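Local coordinates for phosphoserine phosphatase RsbX (Bacillus subtilis, PDB 3W42), which dephosphorylates RsbS and so acts as a negative regulator of sigma-B in the general stress response, at residues Gly108-Ile113 against Phe151-Asp156. Residues are numbered along the deposited sequence; the frame is centred on the assembly and turned at random.
Sequences GNVRFI and FIIHTD
The carbonyl O of His-154 is gripped twice, by Arg-111 N at 2.9 Å and by a water that donates to it. His-154 N donates to Arg-111 O, and Ile-113 and Ile-152 exchange a second backbone pair, as in hydrogen-bonded pairs of antiparallel strands. Arg-111 CB lies over one face of the His-154 imidazole, 4.0 Å from its centroid. His-154 ND1 donates almost straight (175°) to Thr-155 O, which lies in the ring plane and helps hold the ring's rotation. On the other side of the sheet, the edge of Phe-112 meets the face of Phe-151 in an offset edge-to-face stack, planes 74° apart. With CG anti to the backbone N (chi1 173°), the Phe-112 ring swings toward the neighbouring strand and CD1 comes to 3.6 Å from Ile-153 CG1. Beyond the paired residues, Asn-109 ND2 bonds to Asp-156 OD2 at 2.9 Å, from above the carboxylate plane. A second water links Asn-109 OD1 to Asp-156 N. Asp-156 OD1 binds manganese, with Asp-44 and Asp-189. In this PPM-type sandwich, Val-110 packs on strands 37-45 and 88-96, Phe-112 on 88-96, Ile-153 on 37-45. Ile-113 and Ile-152 face helix 163-169, and strand 191-198 pairs with the far edge of 150-154.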
# COMPACT_ATOMS: atom_id res chain seq x y z
N GLY A 108 -8.26 6.27 -5.27
CA GLY A 108 -8.56 6.77 -3.96
C GLY A 108 -7.38 7.34 -3.25
O GLY A 108 -6.44 7.85 -3.85
N ASN A 109 -7.45 7.34 -1.91
CA ASN A 109 -6.58 8.12 -1.06
C ASN A 109 -5.54 7.30 -0.33
O ASN A 109 -4.91 7.83 0.60
CB ASN A 109 -7.40 8.99 -0.10
CG ASN A 109 -8.06 8.16 0.98
OD1 ASN A 109 -8.12 6.92 0.88
ND2 ASN A 109 -8.54 8.86 2.00
N VAL A 110 -5.28 6.08 -0.75
CA VAL A 110 -4.15 5.34 -0.27
C VAL A 110 -2.94 5.77 -1.05
O VAL A 110 -2.95 5.76 -2.31
CB VAL A 110 -4.40 3.77 -0.41
CG1 VAL A 110 -3.20 2.99 0.09
CG2 VAL A 110 -5.66 3.38 0.33
N ARG A 111 -1.91 6.26 -0.39
CA ARG A 111 -0.79 6.94 -1.03
C ARG A 111 0.42 6.04 -1.18
O ARG A 111 0.65 5.16 -0.36
CB ARG A 111 -0.41 8.15 -0.23
CG ARG A 111 -1.56 9.21 0.03
CD ARG A 111 -2.25 9.62 -1.19
NE ARG A 111 -1.41 10.35 -2.12
CZ ARG A 111 -1.14 11.66 -2.07
NH1 ARG A 111 -1.79 12.43 -1.18
NH2 ARG A 111 -0.30 12.20 -2.96
N PHE A 112 1.20 6.29 -2.21
CA PHE A 112 2.42 5.58 -2.50
C PHE A 112 3.50 6.60 -2.81
O PHE A 112 3.30 7.52 -3.61
CB PHE A 112 2.23 4.66 -3.73
CG PHE A 112 3.45 3.98 -4.26
CD1 PHE A 112 4.36 3.30 -3.46
CD2 PHE A 112 3.67 3.91 -5.64
CE1 PHE A 112 5.41 2.61 -4.02
CE2 PHE A 112 4.71 3.23 -6.21
CZ PHE A 112 5.62 2.57 -5.39
N ILE A 113 4.66 6.45 -2.15
CA ILE A 113 5.80 7.29 -2.36
C ILE A 113 7.02 6.40 -2.49
O ILE A 113 7.27 5.59 -1.57
CB ILE A 113 6.01 8.32 -1.14
CG1 ILE A 113 4.75 9.15 -0.88
CG2 ILE A 113 7.23 9.18 -1.50
CD1 ILE A 113 3.77 8.57 0.08
N PHE A 151 10.34 2.86 -0.19
CA PHE A 151 9.00 3.25 -0.48
C PHE A 151 8.07 3.05 0.71
O PHE A 151 8.35 2.23 1.60
CB PHE A 151 8.43 2.61 -1.73
CG PHE A 151 8.18 1.11 -1.63
CD1 PHE A 151 7.03 0.63 -1.06
CD2 PHE A 151 9.12 0.20 -2.09
CE1 PHE A 151 6.83 -0.81 -0.97
CE2 PHE A 151 8.87 -1.18 -2.00
CZ PHE A 151 7.74 -1.67 -1.45
N ILE A 152 6.94 3.71 0.66
CA ILE A 152 5.82 3.48 1.56
C ILE A 152 4.53 3.48 0.79
O ILE A 152 4.35 4.29 -0.15
CB ILE A 152 5.81 4.52 2.69
CG1 ILE A 152 4.77 4.17 3.79
CG2 ILE A 152 5.57 5.94 2.18
CD1 ILE A 152 4.83 5.08 5.02
N ILE A 153 3.60 2.65 1.19
CA ILE A 153 2.18 2.72 0.83
C ILE A 153 1.41 2.89 2.12
O ILE A 153 1.64 2.09 3.04
CB ILE A 153 1.68 1.47 0.09
CG1 ILE A 153 2.50 1.23 -1.18
CG2 ILE A 153 0.22 1.60 -0.25
CD1 ILE A 153 2.22 -0.18 -1.80
N HIS A 154 0.53 3.87 2.24
CA HIS A 154 -0.17 4.09 3.52
C HIS A 154 -1.59 4.55 3.34
O HIS A 154 -1.94 5.28 2.38
CB HIS A 154 0.60 5.07 4.38
CG HIS A 154 0.65 6.48 3.92
ND1 HIS A 154 -0.38 7.37 4.17
CD2 HIS A 154 1.59 7.22 3.26
CE1 HIS A 154 -0.03 8.57 3.66
NE2 HIS A 154 1.16 8.50 3.11
N THR A 155 -2.45 4.16 4.26
CA THR A 155 -3.79 4.68 4.35
C THR A 155 -3.80 6.11 4.92
O THR A 155 -2.81 6.60 5.48
CB THR A 155 -4.74 3.73 5.09
OG1 THR A 155 -4.29 3.63 6.44
CG2 THR A 155 -4.86 2.37 4.43
N ASP A 156 -4.97 6.70 4.83
CA ASP A 156 -5.17 8.06 5.33
C ASP A 156 -5.07 8.23 6.82
O ASP A 156 -4.98 9.32 7.30
CB ASP A 156 -6.48 8.63 4.76
CG ASP A 156 -7.72 7.93 5.26
OD1 ASP A 156 -7.60 6.96 6.02
OD2 ASP A 156 -8.83 8.40 4.85
O HOH W 1 -6.98 5.57 3.23
O HOH W 2 -3.22 7.93 2.47